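Local coordinates for protein NAD nucleotidase (Haemophilus influenzae, PDB 3ZTV) that degrades NAD to adenosine and nicotinamide riboside, acting as a zinc-dependent periplasmic pyrophosphatase and 5'-nucleotidase of broad specificity, at residues N62-H67 / K197-S202; I219-T224 / L274-S279. All coordinates share one frame; numbering follows the deposited sequence.

Overall arrangement
Both interactions join the same two beta sheets, which pack face to face in the calcineurin-like phosphoesterase domain. One sheet supplies strands 63-67 and 270-278. The other supplies strands 198-203 and 221-224, which are neighbours in it and run parallel. The two contacts lie about 8 Å apart, centre to centre. They are bridged directly: L200 N probably donates to V221 O at 2.8 Å, and K197 packs on D220 and F278. Along the chain, interaction 1 closes before interaction 2 opens. Strand 11-18 lies between strands 63-67 and 270-278, so I15 touches both contacts. Together they form part of one continuous core, with interaction 1 nearer the zinc site.

Interaction 1 (N62-H67 / K197-S202); sequences NPLVLH and KIILLS
L66 and L201 meet between two strands that belong to different sheets. CB of L66 lies 4.0 Å from CD1 of L201. In L201, CG is anti to the backbone N (chi1 -177°). This extends the side chain across the gap. CD1 comes nearest the L66 CB, and CD2 comes nearest the backbone O of H67, at 3.7 Å. L66 is turned differently, with CG beside its own backbone N (chi1 -52°). Its CB makes the closest approach to L201, with its methyls only slightly farther off. The L66 side chain also touches I15, I155 and V223. Farther back, the contact is looser: CD2 of L64 approaches CG1 of I199 at 4.5 Å. The H67 side chain leaves the backbone away from strand 198-202. Its imidazole bonds through NE2 to ND1 of H21 and through ND1 to the backbone N of G69, which should fix its rotation. F98 meets it edge to face. The strands run in nearly the same direction, 28° apart, with axes 8.7 Å apart at the closest. This is the sheet-on-sheet core of the metallophosphoesterase beta sandwich, whose H67 end leads to D70, a ligand of both zinc ions.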
loop_
_atom_site.group_PDB
_atom_site.type_symbol
_atom_site.label_atom_id
_atom_site.label_comp_id
_atom_site.label_asym_id
_atom_site.label_seq_id
_atom_site.Cartn_x
_atom_site.Cartn_y
_atom_site.Cartn_z
ATOM N N ASN A 62 24.889 26.385 9.139
ATOM C CA ASN A 62 24.314 25.051 8.982
ATOM C C ASN A 62 23.613 24.805 7.645
ATOM O O ASN A 62 22.453 24.399 7.612
ATOM C CB ASN A 62 23.377 24.742 10.153
ATOM C CG ASN A 62 24.081 24.835 11.490
ATOM O OD1 ASN A 62 25.278 24.550 11.587
ATOM N ND2 ASN A 62 23.352 25.243 12.524
ATOM N N PRO A 63 24.328 25.016 6.527
ATOM C CA PRO A 63 23.692 24.778 5.228
ATOM C C PRO A 63 23.488 23.287 4.948
ATOM O O PRO A 63 24.313 22.446 5.313
ATOM C CB PRO A 63 24.692 25.387 4.231
ATOM C CG PRO A 63 26.010 25.308 4.919
ATOM C CD PRO A 63 25.725 25.474 6.394
ATOM N N LEU A 64 22.371 22.985 4.293
ATOM C CA LEU A 64 22.050 21.631 3.840
ATOM C C LEU A 64 21.688 21.745 2.363
ATOM O O LEU A 64 20.669 22.356 2.020
ATOM C CB LEU A 64 20.875 21.086 4.649
ATOM C CG LEU A 64 20.321 19.718 4.252
ATOM C CD1 LEU A 64 21.384 18.640 4.457
ATOM C CD2 LEU A 64 19.060 19.385 5.031
ATOM N N VAL A 65 22.519 21.168 1.497
ATOM C CA VAL A 65 22.439 21.417 0.064
ATOM C C VAL A 65 21.891 20.182 -0.638
ATOM O O VAL A 65 22.494 19.113 -0.573
ATOM C CB VAL A 65 23.817 21.830 -0.485
ATOM C CG1 VAL A 65 23.731 22.172 -1.959
ATOM C CG2 VAL A 65 24.356 23.025 0.306
ATOM N N LEU A 66 20.737 20.332 -1.294
ATOM C CA LEU A 66 19.946 19.179 -1.747
ATOM C C LEU A 66 19.545 19.239 -3.215
ATOM O O LEU A 66 19.285 20.320 -3.768
ATOM C CB LEU A 66 18.664 19.072 -0.918
ATOM C CG LEU A 66 18.819 19.071 0.604
ATOM C CD1 LEU A 66 17.445 19.177 1.259
ATOM C CD2 LEU A 66 19.573 17.845 1.098
ATOM N N HIS A 67 19.463 18.057 -3.827
ATOM C CA HIS A 67 18.962 17.907 -5.194
ATOM C C HIS A 67 17.803 16.902 -5.181
ATOM O O HIS A 67 17.989 15.736 -4.813
ATOM C CB HIS A 67 20.079 17.423 -6.113
ATOM C CG HIS A 67 19.734 17.477 -7.570
ATOM N ND1 HIS A 67 18.598 16.900 -8.107
ATOM C CD2 HIS A 67 20.395 18.044 -8.605
ATOM C CE1 HIS A 67 18.573 17.128 -9.411
ATOM N NE2 HIS A 67 19.658 17.807 -9.740
ATOM N N LYS A 197 13.507 15.823 14.331
ATOM C CA LYS A 197 13.683 16.735 13.211
ATOM C C LYS A 197 13.942 15.868 11.986
ATOM O O LYS A 197 14.961 15.162 11.910
ATOM C CB LYS A 197 14.855 17.671 13.481
ATOM C CG LYS A 197 14.603 18.595 14.664
ATOM C CD LYS A 197 15.839 19.413 15.002
ATOM C CE LYS A 197 16.849 18.616 15.799
ATOM N NZ LYS A 197 16.339 18.356 17.175
ATOM N N ILE A 198 13.004 15.909 11.038
ATOM C CA ILE A 198 13.030 15.007 9.885
ATOM C C ILE A 198 12.707 15.762 8.597
ATOM O O ILE A 198 11.688 16.471 8.507
ATOM C CB ILE A 198 12.056 13.820 10.074
ATOM C CG1 ILE A 198 12.426 13.044 11.347
ATOM C CG2 ILE A 198 12.085 12.900 8.864
ATOM C CD1 ILE A 198 11.566 11.806 11.626
ATOM N N ILE A 199 13.597 15.600 7.617
ATOM C CA ILE A 199 13.460 16.197 6.298
ATOM C C ILE A 199 13.178 15.081 5.301
ATOM O O ILE A 199 13.844 14.041 5.323
ATOM C CB ILE A 199 14.780 16.866 5.854
ATOM C CG1 ILE A 199 15.295 17.836 6.918
ATOM C CG2 ILE A 199 14.621 17.540 4.481
ATOM C CD1 ILE A 199 14.365 18.950 7.224
ATOM N N LEU A 200 12.189 15.286 4.438
ATOM C CA LEU A 200 11.892 14.333 3.374
ATOM C C LEU A 200 12.282 14.981 2.036
ATOM O O LEU A 200 11.781 16.054 1.681
ATOM C CB LEU A 200 10.404 13.988 3.402
ATOM C CG LEU A 200 9.902 12.969 2.382
ATOM C CD1 LEU A 200 10.508 11.606 2.667
ATOM C CD2 LEU A 200 8.384 12.897 2.401
ATOM N N LEU A 201 13.203 14.339 1.327
ATOM C CA LEU A 201 13.684 14.778 0.016
ATOM C C LEU A 201 12.977 13.886 -1.005
ATOM O O LEU A 201 13.353 12.719 -1.202
ATOM C CB LEU A 201 15.204 14.621 -0.055
ATOM C CG LEU A 201 15.898 15.097 -1.330
ATOM C CD1 LEU A 201 15.604 16.569 -1.626
ATOM C CD2 LEU A 201 17.390 14.854 -1.252
ATOM N N SER A 202 11.910 14.410 -1.596
ATOM C CA SER A 202 10.923 13.589 -2.295
ATOM C C SER A 202 10.612 14.019 -3.720
ATOM O O SER A 202 10.101 15.111 -3.965
ATOM C CB SER A 202 9.615 13.536 -1.508
ATOM O OG SER A 202 8.597 12.925 -2.288
#

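Interaction 2 (I219-T224 / L274-S279); sequences IDVIVT and LGVKFS
D220 presents its CB to the edge of the F278 ring, 3.8 Å from CE1 and near the ring plane. This is the tighter end of the contact. CG and OD2 of D220 both lie about 4.0 Å from that CE1. Carboxylate and ring planes stand 71° apart, so they do not stack. F278 leaves its strand pointing neither toward nor away from 219-224, with CG beside the backbone N (chi1 -67°); its ring end then closes on D220. CG1 of V276 lies over one ring face, 3.5 Å above the plane and offset toward the rim. The other end is looser. V221 spreads its two methyls over two partners, CG1 to CD2 of L274 at 4.4 Å and CG2 to CG2 of V276 at 4.5 Å. Other strands complete this part: I15 touches both V221 and V276, while M262 touches both V221 and L274. On the solvent side, K277, just before F278, is exposed, and S279, just after it, is partly so. The carboxylate, probably charged, is the one polar group among the side chains that touch. Its OD2 accepts a hydrogen bond from the backbone N of I198, on its own side of the gap. That bond probably steadies D220 against the ring. Across the gap the contact is mostly van der Waals, though the more electropositive ring edge may slightly favour the carboxylate.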
loop_
_atom_site.group_PDB
_atom_site.type_symbol
_atom_site.label_atom_id
_atom_site.label_comp_id
_atom_site.label_asym_id
_atom_site.label_seq_id
_atom_site.Cartn_x
_atom_site.Cartn_y
_atom_site.Cartn_z
ATOM N N ILE A 219 7.165 14.435 10.088
ATOM C CA ILE A 219 8.006 14.986 9.011
ATOM C C ILE A 219 7.839 16.509 8.959
ATOM O O ILE A 219 6.718 17.012 8.861
ATOM C CB ILE A 219 7.676 14.339 7.643
ATOM C CG1 ILE A 219 7.898 12.821 7.706
ATOM C CG2 ILE A 219 8.481 14.992 6.508
ATOM C CD1 ILE A 219 7.551 12.104 6.407
ATOM N N ASP A 220 8.955 17.222 9.044
ATOM C CA ASP A 220 8.942 18.679 9.200
ATOM C C ASP A 220 9.006 19.489 7.908
ATOM O O ASP A 220 8.332 20.518 7.787
ATOM C CB ASP A 220 10.087 19.085 10.123
ATOM C CG ASP A 220 9.952 18.456 11.501
ATOM O OD1 ASP A 220 8.945 18.725 12.182
ATOM O OD2 ASP A 220 10.822 17.672 11.938
ATOM N N VAL A 221 9.823 19.036 6.959
ATOM C CA VAL A 221 10.021 19.753 5.690
ATOM C C VAL A 221 10.051 18.732 4.556
ATOM O O VAL A 221 10.730 17.696 4.664
ATOM C CB VAL A 221 11.339 20.589 5.677
ATOM C CG1 VAL A 221 11.479 21.393 4.383
ATOM C CG2 VAL A 221 11.379 21.542 6.870
ATOM N N ILE A 222 9.313 19.013 3.487
ATOM C CA ILE A 222 9.334 18.147 2.305
ATOM C C ILE A 222 9.842 18.924 1.089
ATOM O O ILE A 222 9.134 19.760 0.505
ATOM C CB ILE A 222 7.952 17.526 2.009
ATOM C CG1 ILE A 222 7.352 16.880 3.271
ATOM C CG2 ILE A 222 8.057 16.536 0.852
ATOM C CD1 ILE A 222 5.947 16.336 3.097
ATOM N N VAL A 223 11.078 18.629 0.707
ATOM C CA VAL A 223 11.776 19.276 -0.397
ATOM C C VAL A 223 11.420 18.485 -1.646
ATOM O O VAL A 223 11.684 17.277 -1.713
ATOM C CB VAL A 223 13.307 19.257 -0.151
ATOM C CG1 VAL A 223 14.065 19.962 -1.288
ATOM C CG2 VAL A 223 13.641 19.883 1.214
ATOM N N THR A 224 10.797 19.160 -2.609
ATOM C CA THR A 224 10.047 18.507 -3.684
ATOM C C THR A 224 10.721 18.521 -5.058
ATOM O O THR A 224 11.363 19.511 -5.450
ATOM C CB THR A 224 8.666 19.182 -3.810
ATOM O OG1 THR A 224 7.944 19.007 -2.584
ATOM C CG2 THR A 224 7.842 18.632 -4.948
ATOM N N LEU A 274 15.646 28.269 2.185
ATOM C CA LEU A 274 14.693 28.221 3.296
ATOM C C LEU A 274 15.443 28.093 4.614
ATOM O O LEU A 274 16.079 27.076 4.879
ATOM C CB LEU A 274 13.689 27.058 3.132
ATOM C CG LEU A 274 12.494 27.088 4.095
ATOM C CD1 LEU A 274 11.537 28.179 3.653
ATOM C CD2 LEU A 274 11.776 25.742 4.160
ATOM N N GLY A 275 15.351 29.129 5.441
ATOM C CA GLY A 275 15.909 29.093 6.782
ATOM C C GLY A 275 14.875 28.545 7.740
ATOM O O GLY A 275 13.728 29.008 7.775
ATOM N N VAL A 276 15.284 27.536 8.504
ATOM C CA VAL A 276 14.381 26.838 9.414
ATOM C C VAL A 276 14.942 26.789 10.822
ATOM O O VAL A 276 16.077 26.356 11.029
ATOM C CB VAL A 276 14.132 25.386 8.960
ATOM C CG1 VAL A 276 13.173 24.686 9.931
ATOM C CG2 VAL A 276 13.594 25.347 7.533
ATOM N N LYS A 277 14.144 27.225 11.794
ATOM C CA LYS A 277 14.499 27.048 13.195
ATOM C C LYS A 277 13.652 25.921 13.775
ATOM O O LYS A 277 12.443 25.862 13.558
ATOM C CB LYS A 277 14.300 28.337 13.994
ATOM C CG LYS A 277 14.650 28.170 15.474
ATOM C CD LYS A 277 14.599 29.479 16.244
ATOM C CE LYS A 277 14.959 29.245 17.707
ATOM N NZ LYS A 277 15.093 30.515 18.474
ATOM N N PHE A 278 14.300 25.013 14.493
ATOM C CA PHE A 278 13.599 23.927 15.169
ATOM C C PHE A 278 13.594 24.173 16.672
ATOM O O PHE A 278 14.634 24.479 17.258
ATOM C CB PHE A 278 14.279 22.587 14.883
ATOM C CG PHE A 278 14.197 22.136 13.443
ATOM C CD1 PHE A 278 13.107 21.403 12.993
ATOM C CD2 PHE A 278 15.224 22.408 12.556
ATOM C CE1 PHE A 278 13.036 20.970 11.680
ATOM C CE2 PHE A 278 15.154 21.979 11.236
ATOM C CZ PHE A 278 14.053 21.253 10.803
ATOM N N SER A 279 12.427 24.032 17.291
ATOM C CA SER A 279 12.328 24.071 18.744
ATOM C C SER A 279 12.999 22.825 19.324
ATOM O O SER A 279 13.291 21.878 18.590
ATOM C CB SER A 279 10.862 24.110 19.165
ATOM O OG SER A 279 10.251 22.847 18.941
#